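Local coordinates for protein PipY (Synechococcus elongatus, PDB 5NLC) that binds pyridoxal 5'-phosphate on a modified TIM barrel of fold type III and is probably involved in homeostasis of this vitamin B6 cofactor, at residues Arg34-Ala39 / Thr213-Pro218; Ala81-Asp86 / Gly105-Ser110; Asp132-Leu137 / Arg172-Glu177. One frame throughout, in Å; residues are numbered along the deposited sequence.

Contact 1 (Arg34-Ala39 / Thr213-Pro218); sequences REAYAA and TQLFGP
A36 is the one residue of R34-A39 that touches T213-P218, a small example of how a single methyl can join a barrel helix to the loop after strand 208-211. Earlier on the helix R34 and E35 are engaged elsewhere, R34 NH2 in a salt bridge with D61 OD1 and E35 on I4 of helix 4-14. A36 then directs its CB at the two apolar side chains of that loop: CE1 of F216 lies 4.1 Å from A36 CB, which comes at the ring obliquely, and CD1 of L215 is 4.3 Å from the same A36 CB. These two partners are themselves packed together, with L215 CD1 3.7 Å above the plane of the F216 ring and over its centre. F216 carries CG anti to its carbonyl carbon (chi1 -75°), a setting that brings the end of the ring nearer the helix. All three touching residues are buried. F216 follows closely on G212 and T213, which bind PLP when it is present; this model lacks the cofactor. A36 and F216 both rest on F44 of strand 43-46, F216 stacks with H28, and L215 reaches A23 of strand 20-24 and L8 of helix 4-14.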
ATOM      1  N   ARG A  34     -18.238   1.802  -8.578  1.00 16.44           N
ATOM      2  CA  ARG A  34     -18.830   2.957  -9.213  1.00 16.07           C
ATOM      3  C   ARG A  34     -19.580   3.844  -8.266  1.00 16.14           C
ATOM      4  O   ARG A  34     -19.410   5.084  -8.328  1.00 16.24           O
ATOM      5  CB  ARG A  34     -19.757   2.588 -10.350  1.00 16.57           C
ATOM      6  CG  ARG A  34     -19.034   1.984 -11.542  1.00 16.68           C
ATOM      7  CD  ARG A  34     -19.927   1.990 -12.764  1.00 17.43           C
ATOM      8  NE  ARG A  34     -19.149   1.488 -13.918  1.00 17.55           N
ATOM      9  CZ  ARG A  34     -18.254   2.149 -14.616  1.00 18.10           C
ATOM     10  NH1 ARG A  34     -18.034   3.412 -14.437  1.00 19.05           N
ATOM     11  NH2 ARG A  34     -17.599   1.514 -15.569  1.00 19.14           N
ATOM     12  N   GLU A  35     -20.361   3.257  -7.343  1.00 16.41           N
ATOM     13  CA  GLU A  35     -21.010   4.056  -6.301  1.00 17.42           C
ATOM     14  C   GLU A  35     -20.001   4.876  -5.439  1.00 17.39           C
ATOM     15  O   GLU A  35     -20.252   6.064  -5.141  1.00 17.41           O
ATOM     16  CB  GLU A  35     -21.981   3.209  -5.454  1.00 18.54           C
ATOM     17  CG  GLU A  35     -22.842   3.961  -4.472  1.00 20.12           C
ATOM     18  CD  GLU A  35     -23.843   3.092  -3.703  1.00 21.18           C
ATOM     19  OE1 GLU A  35     -24.156   1.919  -4.115  1.00 22.19           O
ATOM     20  OE2 GLU A  35     -24.333   3.573  -2.658  1.00 23.64           O
ATOM     21  N   ALA A  36     -18.907   4.233  -5.034  1.00 16.73           N
ATOM     22  CA  ALA A  36     -17.874   4.906  -4.295  1.00 16.98           C
ATOM     23  C   ALA A  36     -17.217   6.001  -5.054  1.00 16.71           C
ATOM     24  O   ALA A  36     -16.952   7.071  -4.497  1.00 16.84           O
ATOM     25  CB  ALA A  36     -16.844   3.928  -3.767  1.00 17.20           C
ATOM     26  N   TYR A  37     -16.953   5.761  -6.321  1.00 16.99           N
ATOM     27  CA  TYR A  37     -16.409   6.777  -7.217  1.00 18.00           C
ATOM     28  C   TYR A  37     -17.312   8.021  -7.317  1.00 19.05           C
ATOM     29  O   TYR A  37     -16.854   9.175  -7.220  1.00 18.55           O
ATOM     30  CB  TYR A  37     -16.085   6.148  -8.562  1.00 18.98           C
ATOM     31  CG  TYR A  37     -15.316   7.057  -9.498  1.00 19.71           C
ATOM     32  CD1 TYR A  37     -15.983   8.040 -10.219  1.00 21.25           C
ATOM     33  CD2 TYR A  37     -13.958   6.923  -9.664  1.00 20.39           C
ATOM     34  CE1 TYR A  37     -15.306   8.896 -11.086  1.00 22.89           C
ATOM     35  CE2 TYR A  37     -13.259   7.770 -10.569  1.00 22.05           C
ATOM     36  CZ  TYR A  37     -13.948   8.737 -11.243  1.00 22.66           C
ATOM     37  OH  TYR A  37     -13.319   9.614 -12.083  1.00 26.50           O
ATOM     38  N   ALA A  38     -18.605   7.789  -7.423  1.00 18.64           N
ATOM     39  CA  ALA A  38     -19.541   8.893  -7.503  1.00 19.94           C
ATOM     40  C   ALA A  38     -19.528   9.696  -6.242  1.00 20.05           C
ATOM     41  O   ALA A  38     -19.773  10.857  -6.279  1.00 21.60           O
ATOM     42  CB  ALA A  38     -20.946   8.332  -7.737  1.00 19.87           C
ATOM     43  N   ALA A  39     -19.253   9.062  -5.119  1.00 19.81           N
ATOM     44  CA  ALA A  39     -19.157   9.782  -3.841  1.00 20.52           C
ATOM     45  C   ALA A  39     -17.822  10.479  -3.641  1.00 21.14           C
ATOM     46  O   ALA A  39     -17.696  11.195  -2.665  1.00 21.90           O
ATOM     47  CB  ALA A  39     -19.377   8.824  -2.684  1.00 19.97           C
ATOM     48  N   THR A 213     -14.941  -2.683   4.859  1.00 30.49           N
ATOM     49  CA  THR A 213     -16.316  -2.662   5.330  1.00 33.43           C
ATOM     50  C   THR A 213     -16.813  -1.327   5.886  1.00 34.13           C
ATOM     51  O   THR A 213     -17.962  -0.917   5.586  1.00 34.08           O
ATOM     52  CB  THR A 213     -16.466  -3.840   6.303  1.00 37.40           C
ATOM     53  OG1 THR A 213     -16.375  -5.035   5.504  1.00 39.04           O
ATOM     54  CG2 THR A 213     -17.798  -3.830   7.064  1.00 39.48           C
ATOM     55  N   GLN A 214     -15.988  -0.617   6.668  1.00 34.21           N
ATOM     56  CA  GLN A 214     -16.397   0.723   7.163  1.00 35.55           C
ATOM     57  C   GLN A 214     -16.822   1.673   6.009  1.00 34.67           C
ATOM     58  O   GLN A 214     -17.576   2.591   6.224  1.00 34.88           O
ATOM     59  CB  GLN A 214     -15.306   1.411   7.976  1.00 37.59           C
ATOM     60  CG  GLN A 214     -15.440   1.353   9.490  1.00 40.94           C
ATOM     61  CD  GLN A 214     -14.412   2.259  10.185  1.00 41.52           C
ATOM     62  OE1 GLN A 214     -13.227   1.944  10.206  1.00 40.89           O
ATOM     63  NE2 GLN A 214     -14.871   3.390  10.748  1.00 42.75           N
ATOM     64  N   LEU A 215     -16.284   1.480   4.814  1.00 32.02           N
ATOM     65  CA  LEU A 215     -16.641   2.286   3.647  1.00 32.66           C
ATOM     66  C   LEU A 215     -17.789   1.669   2.822  1.00 32.17           C
ATOM     67  O   LEU A 215     -18.759   2.356   2.452  1.00 31.54           O
ATOM     68  CB  LEU A 215     -15.385   2.488   2.775  1.00 32.64           C
ATOM     69  CG  LEU A 215     -15.366   3.475   1.584  1.00 34.77           C
ATOM     70  CD1 LEU A 215     -15.679   2.825   0.241  1.00 36.38           C
ATOM     71  CD2 LEU A 215     -16.311   4.641   1.740  1.00 35.96           C
ATOM     72  N   PHE A 216     -17.640   0.392   2.479  1.00 30.15           N
ATOM     73  CA  PHE A 216     -18.552  -0.255   1.567  1.00 31.10           C
ATOM     74  C   PHE A 216     -19.697  -0.815   2.370  1.00 35.76           C
ATOM     75  O   PHE A 216     -19.701  -0.768   3.612  1.00 36.97           O
ATOM     76  CB  PHE A 216     -17.852  -1.395   0.814  1.00 28.37           C
ATOM     77  CG  PHE A 216     -16.907  -0.936  -0.287  1.00 25.11           C
ATOM     78  CD1 PHE A 216     -17.400  -0.359  -1.484  1.00 24.99           C
ATOM     79  CD2 PHE A 216     -15.560  -1.103  -0.167  1.00 23.33           C
ATOM     80  CE1 PHE A 216     -16.551   0.051  -2.487  1.00 23.51           C
ATOM     81  CE2 PHE A 216     -14.719  -0.675  -1.148  1.00 22.20           C
ATOM     82  CZ  PHE A 216     -15.208  -0.132  -2.338  1.00 22.99           C
ATOM     83  N   GLY A 217     -20.673  -1.386   1.694  1.00 40.11           N
ATOM     84  CA  GLY A 217     -21.684  -2.144   2.450  1.00 48.64           C
ATOM     85  C   GLY A 217     -21.090  -3.237   3.362  1.00 50.44           C
ATOM     86  O   GLY A 217     -19.877  -3.424   3.421  1.00 46.38           O
ATOM     87  N   PRO A 218     -21.974  -3.984   4.049  1.00 55.44           N
ATOM     88  CA  PRO A 218     -21.663  -5.335   4.509  1.00 57.70           C
ATOM     89  C   PRO A 218     -21.334  -6.304   3.352  1.00 57.90           C
ATOM     90  O   PRO A 218     -22.053  -6.348   2.347  1.00 58.95           O
ATOM     91  CB  PRO A 218     -22.959  -5.758   5.223  1.00 59.84           C
ATOM     92  CG  PRO A 218     -23.582  -4.469   5.657  1.00 59.57           C
ATOM     93  CD  PRO A 218     -23.301  -3.537   4.513  1.00 58.19           C
TER

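Contact 2 (Ala81-Asp86 / Gly105-Ser110); sequences AVEHFD and GELGRS
The side chains of E83 and L107 meet at about a right angle, and the aliphatic part of the glutamate does the touching: E83 CG lies 3.5 Å from L107 CD1. With CG anti to the carbonyl carbon (chi1 -75°) and the chain extended beyond it, E83 brings a methylene group to the leucine while its carboxylate runs on past. One methyl of L107, CD1, serves two partners, since it also packs 4.0 Å from V82 CG1. V82 and L107 approach each other on a slant. The valine branch that makes this contact is the one anti to the backbone N (chi1 175°), and the same CG1 meets CB of R109 at 4.1 Å. R109 thus contributes the root of its side chain to the apolar patch, and its approach to V82 is again a slanting one.

Beyond the helix ends the segments are linked by a water. G108, with positive phi, is the first residue past helix 94-107, as F85 is past helix 78-84, and from there the two segments run on toward strands 112-116 and 87-91 respectively. The water bridges them, donating to D86 O at 2.8 Å and to S110 O at 2.9 Å, a polar link beside the apolar one.

This is the meeting of two successive outer helices of the barrel. V82 also packs on L100 and I103 of helix 94-107, E106 is salt-bridged to R79 of helix 78-84, F85 rests on W67 and L69 of strand 66-69, and backbone bonds tie D86 to W67 and K112, at strands 66-69 and 112-116.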
ATOM      1  N   ALA A  81       1.136  -7.597 -12.111  1.00 20.38           N
ATOM      2  CA  ALA A  81       1.045  -6.477 -11.161  1.00 20.42           C
ATOM      3  C   ALA A  81       1.530  -5.156 -11.766  1.00 20.21           C
ATOM      4  O   ALA A  81       0.894  -4.132 -11.611  1.00 19.86           O
ATOM      5  CB  ALA A  81       1.855  -6.802  -9.920  1.00 20.01           C
ATOM      6  N   VAL A  82       2.647  -5.196 -12.520  1.00 20.82           N
ATOM      7  CA  VAL A  82       3.123  -3.995 -13.182  1.00 22.04           C
ATOM      8  C   VAL A  82       2.095  -3.491 -14.205  1.00 23.01           C
ATOM      9  O   VAL A  82       1.877  -2.298 -14.350  1.00 22.35           O
ATOM     10  CB  VAL A  82       4.504  -4.204 -13.793  1.00 22.52           C
ATOM     11  CG1 VAL A  82       4.944  -2.975 -14.588  1.00 23.61           C
ATOM     12  CG2 VAL A  82       5.526  -4.495 -12.709  1.00 22.32           C
ATOM     13  N   GLU A  83       1.449  -4.420 -14.885  1.00 24.36           N
ATOM     14  CA  GLU A  83       0.556  -4.059 -15.971  1.00 26.40           C
ATOM     15  C   GLU A  83      -0.726  -3.429 -15.428  1.00 25.56           C
ATOM     16  O   GLU A  83      -1.244  -2.546 -16.084  1.00 25.81           O
ATOM     17  CB  GLU A  83       0.215  -5.285 -16.849  1.00 29.55           C
ATOM     18  CG  GLU A  83       1.350  -5.755 -17.794  1.00 33.07           C
ATOM     19  CD  GLU A  83       1.035  -7.088 -18.532  1.00 36.95           C
ATOM     20  OE1 GLU A  83       0.233  -7.907 -18.027  1.00 38.63           O
ATOM     21  OE2 GLU A  83       1.611  -7.325 -19.619  1.00 40.11           O
ATOM     22  N   HIS A  84      -1.193  -3.870 -14.242  1.00 23.70           N
ATOM     23  CA  HIS A  84      -2.510  -3.564 -13.720  1.00 23.13           C
ATOM     24  C   HIS A  84      -2.557  -2.634 -12.514  1.00 21.45           C
ATOM     25  O   HIS A  84      -3.613  -2.200 -12.221  1.00 21.97           O
ATOM     26  CB  HIS A  84      -3.276  -4.856 -13.400  1.00 23.78           C
ATOM     27  CG  HIS A  84      -3.616  -5.629 -14.636  1.00 25.98           C
ATOM     28  ND1 HIS A  84      -4.789  -5.435 -15.334  1.00 26.91           N
ATOM     29  CD2 HIS A  84      -2.887  -6.517 -15.350  1.00 26.72           C
ATOM     30  CE1 HIS A  84      -4.751  -6.174 -16.442  1.00 28.87           C
ATOM     31  NE2 HIS A  84      -3.631  -6.873 -16.446  1.00 27.60           N
ATOM     32  N   PHE A  85      -1.472  -2.399 -11.788  1.00 19.85           N
ATOM     33  CA  PHE A  85      -1.544  -1.592 -10.585  1.00 18.78           C
ATOM     34  C   PHE A  85      -0.719  -0.329 -10.747  1.00 18.26           C
ATOM     35  O   PHE A  85       0.374  -0.332 -11.299  1.00 19.60           O
ATOM     36  CB  PHE A  85      -1.099  -2.427  -9.393  1.00 18.96           C
ATOM     37  CG  PHE A  85      -2.139  -3.475  -8.982  1.00 18.94           C
ATOM     38  CD1 PHE A  85      -3.162  -3.138  -8.119  1.00 19.43           C
ATOM     39  CD2 PHE A  85      -2.074  -4.744  -9.456  1.00 19.58           C
ATOM     40  CE1 PHE A  85      -4.135  -4.059  -7.761  1.00 19.63           C
ATOM     41  CE2 PHE A  85      -3.017  -5.695  -9.124  1.00 20.54           C
ATOM     42  CZ  PHE A  85      -4.054  -5.364  -8.265  1.00 20.74           C
ATOM     43  N   ASP A  86      -1.184   0.740 -10.173  1.00 17.61           N
ATOM     44  CA  ASP A  86      -0.461   2.006 -10.079  1.00 17.53           C
ATOM     45  C   ASP A  86       0.536   2.008  -8.884  1.00 17.25           C
ATOM     46  O   ASP A  86       1.625   2.543  -8.995  1.00 18.13           O
ATOM     47  CB  ASP A  86      -1.519   3.121  -9.915  1.00 17.94           C
ATOM     48  CG  ASP A  86      -2.482   3.148 -11.093  1.00 19.20           C
ATOM     49  OD1 ASP A  86      -1.922   3.344 -12.203  1.00 18.99           O
ATOM     50  OD2 ASP A  86      -3.694   2.842 -10.934  1.00 19.78           O
ATOM     51  N   GLY A 105      10.734  -1.642 -16.816  1.00 20.32           N
ATOM     52  CA  GLY A 105      11.579  -1.187 -17.934  1.00 22.02           C
ATOM     53  C   GLY A 105      11.203  -1.785 -19.283  1.00 23.56           C
ATOM     54  O   GLY A 105      11.135  -1.079 -20.307  1.00 23.92           O
ATOM     55  N   GLU A 106      10.894  -3.070 -19.280  1.00 25.38           N
ATOM     56  CA  GLU A 106      10.417  -3.760 -20.514  1.00 27.61           C
ATOM     57  C   GLU A 106       9.069  -3.207 -20.989  1.00 26.69           C
ATOM     58  O   GLU A 106       8.887  -2.977 -22.184  1.00 27.07           O
ATOM     59  CB  GLU A 106      10.276  -5.260 -20.271  1.00 29.98           C
ATOM     60  CG  GLU A 106      11.586  -5.993 -19.962  1.00 32.75           C
ATOM     61  CD  GLU A 106      11.408  -7.498 -19.652  1.00 35.62           C
ATOM     62  OE1 GLU A 106      10.244  -8.011 -19.771  1.00 34.69           O
ATOM     63  OE2 GLU A 106      12.462  -8.131 -19.286  1.00 35.72           O
ATOM     64  N   LEU A 107       8.135  -3.002 -20.082  1.00 24.09           N
ATOM     65  CA  LEU A 107       6.813  -2.466 -20.438  1.00 24.26           C
ATOM     66  C   LEU A 107       6.686  -0.934 -20.558  1.00 23.12           C
ATOM     67  O   LEU A 107       5.623  -0.460 -20.942  1.00 23.99           O
ATOM     68  CB  LEU A 107       5.733  -2.953 -19.461  1.00 24.17           C
ATOM     69  CG  LEU A 107       5.597  -4.495 -19.268  1.00 25.21           C
ATOM     70  CD1 LEU A 107       4.667  -4.764 -18.110  1.00 26.11           C
ATOM     71  CD2 LEU A 107       5.218  -5.214 -20.558  1.00 26.74           C
ATOM     72  N   GLY A 108       7.709  -0.181 -20.202  1.00 22.24           N
ATOM     73  CA  GLY A 108       7.639   1.296 -20.199  1.00 22.41           C
ATOM     74  C   GLY A 108       6.655   1.831 -19.147  1.00 21.55           C
ATOM     75  O   GLY A 108       5.886   2.759 -19.383  1.00 21.09           O
ATOM     76  N   ARG A 109       6.630   1.182 -18.014  1.00 21.20           N
ATOM     77  CA  ARG A 109       5.749   1.603 -16.912  0.50 21.21           C
ATOM     78  C   ARG A 109       6.603   1.879 -15.691  1.00 20.77           C
ATOM     79  O   ARG A 109       7.759   1.532 -15.661  1.00 20.02           O
ATOM     80  CB  ARG A 109       4.670   0.565 -16.578  0.50 21.68           C
ATOM     81  CG  ARG A 109       3.646   0.227 -17.662  0.50 22.59           C
ATOM     82  CD  ARG A 109       2.940   1.427 -18.301  0.50 23.59           C
ATOM     83  NE  ARG A 109       1.987   1.044 -19.358  0.50 23.96           N
ATOM     84  CZ  ARG A 109       2.197   1.070 -20.668  0.50 24.50           C
ATOM     85  NH1 ARG A 109       3.333   1.438 -21.212  0.50 24.22           N
ATOM     86  NH2 ARG A 109       1.213   0.707 -21.460  0.50 25.58           N
ATOM     87  N   SER A 110       6.008   2.548 -14.686  1.00 20.32           N
ATOM     88  CA  SER A 110       6.728   2.884 -13.478  1.00 20.39           C
ATOM     89  C   SER A 110       5.794   2.747 -12.292  1.00 20.07           C
ATOM     90  O   SER A 110       5.166   3.746 -11.891  1.00 19.71           O
ATOM     91  CB  SER A 110       7.176   4.319 -13.579  1.00 21.97           C
ATOM     92  OG  SER A 110       8.074   4.600 -12.532  1.00 22.63           O
TER
HETATM   93  O   HOH W   1       2.380   4.290 -11.089  1.00 41.50           O

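Contact 3 (Asp132-Leu137 / Arg172-Glu177); sequences DLRAEL and RTFAAE
F174 and R134 bury the most surface here, 58 and 57 Å² respectively, and they meet where an arginine end comes up to the rim of a phenyl ring. R134 NH2 stands 4.1 Å from F174 CE1, at the ring edge and near its plane, with the guanidinium and ring planes 48° apart. The charged group therefore does not lie over the ring face. R134 reaches this place with CG anti to the backbone N (chi1 -175°) and a bend at chi3 (-76°) that swings the guanidinium toward helix 161-181. Third is L133: across CZ, at the other epsilon carbon, F174 CE2 lies 4.4 Å from L133 CD2, which approaches obliquely. L133 also touches L178 of helix 161-181 and V117 in a loop. E177 adds a little less, its CB 4.4 Å from R134 NH2.

The axes of segments 132-137 and 172-177 come within 12.2 Å of each other, nearly parallel. Between them the chemistry combines a guanidinium nitrogen at a ring edge with one apolar touch, without hydrogen bond or salt bridge. R134 NH2 and E177 OE2 remain 5.0 Å apart, which implies at most a longer-range attraction, probably weakened by solvent.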
ATOM      1  N   ASP A 132      18.731  -5.853   6.304  1.00 23.41           N
ATOM      2  CA  ASP A 132      18.842  -6.105   4.870  1.00 24.29           C
ATOM      3  C   ASP A 132      18.351  -4.889   4.083  1.00 22.03           C
ATOM      4  O   ASP A 132      19.003  -4.474   3.139  1.00 21.03           O
ATOM      5  CB  ASP A 132      18.097  -7.410   4.465  1.00 26.60           C
ATOM      6  CG  ASP A 132      18.326  -7.835   2.986  1.00 31.48           C
ATOM      7  OD1 ASP A 132      19.455  -7.668   2.383  1.00 34.07           O
ATOM      8  OD2 ASP A 132      17.326  -8.388   2.403  1.00 35.22           O
ATOM      9  N   LEU A 133      17.209  -4.323   4.469  1.00 20.77           N
ATOM     10  CA  LEU A 133      16.707  -3.129   3.778  1.00 21.00           C
ATOM     11  C   LEU A 133      17.738  -1.987   3.836  1.00 20.68           C
ATOM     12  O   LEU A 133      18.056  -1.398   2.838  1.00 19.65           O
ATOM     13  CB  LEU A 133      15.367  -2.634   4.349  1.00 21.60           C
ATOM     14  CG  LEU A 133      14.752  -1.386   3.700  1.00 21.80           C
ATOM     15  CD1 LEU A 133      14.693  -1.429   2.163  1.00 22.84           C
ATOM     16  CD2 LEU A 133      13.379  -1.147   4.340  1.00 22.99           C
ATOM     17  N   ARG A 134      18.317  -1.736   4.989  1.00 20.64           N
ATOM     18  CA  ARG A 134      19.307  -0.652   5.082  1.00 21.53           C
ATOM     19  C   ARG A 134      20.537  -0.948   4.206  1.00 21.28           C
ATOM     20  O   ARG A 134      21.062  -0.079   3.532  1.00 20.39           O
ATOM     21  CB  ARG A 134      19.754  -0.477   6.541  1.00 24.12           C
ATOM     22  CG  ARG A 134      20.684   0.711   6.755  1.00 25.60           C
ATOM     23  CD  ARG A 134      21.249   0.674   8.194  1.00 28.22           C
ATOM     24  NE  ARG A 134      20.272   1.113   9.189  1.00 29.01           N
ATOM     25  CZ  ARG A 134      20.069   2.414   9.526  1.00 32.97           C
ATOM     26  NH1 ARG A 134      20.739   3.417   8.930  1.00 33.87           N
ATOM     27  NH2 ARG A 134      19.189   2.740  10.475  1.00 31.80           N
ATOM     28  N   ALA A 135      20.984  -2.195   4.199  1.00 21.39           N
ATOM     29  CA  ALA A 135      22.126  -2.581   3.410  1.00 22.15           C
ATOM     30  C   ALA A 135      21.905  -2.481   1.928  1.00 22.00           C
ATOM     31  O   ALA A 135      22.867  -2.306   1.168  1.00 21.30           O
ATOM     32  CB  ALA A 135      22.568  -3.997   3.735  1.00 22.49           C
ATOM     33  N   GLU A 136      20.660  -2.640   1.493  1.00 21.82           N
ATOM     34  CA  GLU A 136      20.342  -2.638   0.065  1.00 23.38           C
ATOM     35  C   GLU A 136      19.909  -1.300  -0.451  1.00 22.36           C
ATOM     36  O   GLU A 136      19.634  -1.132  -1.626  1.00 21.91           O
ATOM     37  CB  GLU A 136      19.263  -3.702  -0.183  1.00 25.25           C
ATOM     38  CG  GLU A 136      19.807  -5.136  -0.083  1.00 28.52           C
ATOM     39  CD  GLU A 136      21.224  -5.343  -0.726  1.00 33.69           C
ATOM     40  OE1 GLU A 136      21.486  -4.950  -1.886  1.00 34.72           O
ATOM     41  OE2 GLU A 136      22.139  -5.860  -0.016  1.00 41.39           O
ATOM     42  N   LEU A 137      19.827  -0.315   0.435  1.00 22.23           N
ATOM     43  CA  LEU A 137      19.420   1.006   0.022  1.00 22.24           C
ATOM     44  C   LEU A 137      20.189   1.643  -1.186  1.00 21.29           C
ATOM     45  O   LEU A 137      19.557   2.263  -2.029  1.00 20.55           O
ATOM     46  CB  LEU A 137      19.490   1.923   1.237  1.00 24.73           C
ATOM     47  CG  LEU A 137      18.373   2.808   1.628  1.00 25.86           C
ATOM     48  CD1 LEU A 137      17.020   2.176   1.547  1.00 26.36           C
ATOM     49  CD2 LEU A 137      18.784   3.421   2.964  1.00 26.07           C
ATOM     50  N   ARG A 172       7.503   4.997  11.540  1.00 17.35           N
ATOM     51  CA  ARG A 172       7.719   6.395  11.225  1.00 18.24           C
ATOM     52  C   ARG A 172       9.151   6.808  11.458  1.00 18.43           C
ATOM     53  O   ARG A 172       9.768   7.450  10.605  1.00 18.40           O
ATOM     54  CB  ARG A 172       6.768   7.303  12.039  1.00 19.26           C
ATOM     55  CG  ARG A 172       7.011   8.762  11.741  1.00 21.43           C
ATOM     56  CD  ARG A 172       6.239   9.748  12.623  1.00 23.93           C
ATOM     57  NE  ARG A 172       6.752   9.682  13.990  1.00 25.68           N
ATOM     58  CZ  ARG A 172       6.183   9.036  14.989  1.00 26.93           C
ATOM     59  NH1 ARG A 172       5.025   8.387  14.840  1.00 27.27           N
ATOM     60  NH2 ARG A 172       6.766   9.062  16.199  1.00 27.64           N
ATOM     61  N   THR A 173       9.680   6.411  12.600  1.00 18.35           N
ATOM     62  CA  THR A 173      11.034   6.725  12.978  1.00 19.85           C
ATOM     63  C   THR A 173      12.077   6.168  12.001  1.00 19.46           C
ATOM     64  O   THR A 173      12.954   6.879  11.487  1.00 20.66           O
ATOM     65  CB  THR A 173      11.214   6.298  14.458  1.00 20.95           C
ATOM     66  OG1 THR A 173      10.332   7.123  15.241  1.00 21.87           O
ATOM     67  CG2 THR A 173      12.580   6.594  14.913  1.00 23.29           C
ATOM     68  N   PHE A 174      11.950   4.894  11.707  1.00 19.44           N
ATOM     69  CA  PHE A 174      12.823   4.208  10.761  1.00 19.70           C
ATOM     70  C   PHE A 174      12.732   4.786   9.336  1.00 19.18           C
ATOM     71  O   PHE A 174      13.762   4.942   8.735  1.00 18.76           O
ATOM     72  CB  PHE A 174      12.477   2.733  10.771  1.00 20.06           C
ATOM     73  CG  PHE A 174      13.378   1.852   9.977  1.00 20.89           C
ATOM     74  CD1 PHE A 174      14.761   2.023   9.957  1.00 22.39           C
ATOM     75  CD2 PHE A 174      12.823   0.757   9.304  1.00 21.79           C
ATOM     76  CE1 PHE A 174      15.581   1.157   9.262  1.00 23.83           C
ATOM     77  CE2 PHE A 174      13.639  -0.127   8.625  1.00 22.53           C
ATOM     78  CZ  PHE A 174      15.019   0.046   8.618  1.00 23.76           C
ATOM     79  N   ALA A 175      11.517   5.090   8.844  1.00 18.10           N
ATOM     80  CA  ALA A 175      11.367   5.689   7.521  1.00 18.19           C
ATOM     81  C   ALA A 175      12.135   7.002   7.457  1.00 18.98           C
ATOM     82  O   ALA A 175      12.815   7.270   6.432  1.00 19.69           O
ATOM     83  CB  ALA A 175       9.913   5.865   7.094  1.00 17.66           C
ATOM     84  N   ALA A 176      12.081   7.802   8.526  1.00 19.18           N
ATOM     85  CA  ALA A 176      12.853   9.051   8.513  1.00 20.87           C
ATOM     86  C   ALA A 176      14.363   8.740   8.492  1.00 21.24           C
ATOM     87  O   ALA A 176      15.154   9.389   7.764  1.00 21.41           O
ATOM     88  CB  ALA A 176      12.467   9.910   9.714  1.00 22.15           C
ATOM     89  N   GLU A 177      14.795   7.738   9.247  1.00 22.04           N
ATOM     90  CA  GLU A 177      16.193   7.346   9.133  1.00 24.01           C
ATOM     91  C   GLU A 177      16.564   6.885   7.741  1.00 23.36           C
ATOM     92  O   GLU A 177      17.628   7.221   7.268  1.00 23.58           O
ATOM     93  CB  GLU A 177      16.573   6.224  10.084  1.00 26.21           C
ATOM     94  CG  GLU A 177      16.698   6.682  11.489  1.00 29.04           C
ATOM     95  CD  GLU A 177      17.701   7.853  11.671  1.00 32.69           C
ATOM     96  OE1 GLU A 177      17.271   8.917  12.215  1.00 33.56           O
ATOM     97  OE2 GLU A 177      18.851   7.709  11.218  1.00 34.18           O
TER

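Overall arrangement
Outer elements of an alpha/beta barrel can be joined in different ways, and the three contacts compare them. Contact 1 is the buried one, packing the segment after strand 208-211 against helix 30-38 with purely apolar groups, close to the PLP-binding residues. Contacts 2 and 3, both only partly buried and away from the annotated sites, each pair outer helices. Contact 2 mixes apolar side chains with the aliphatic parts of charged ones and adds a bridging water; contact 3 sets a guanidinium at a ring edge and beside the CB of E177. No element is shared. Contacts 1 and 3 lie on opposite sides of the chain's centre, their centres about 35 Å apart.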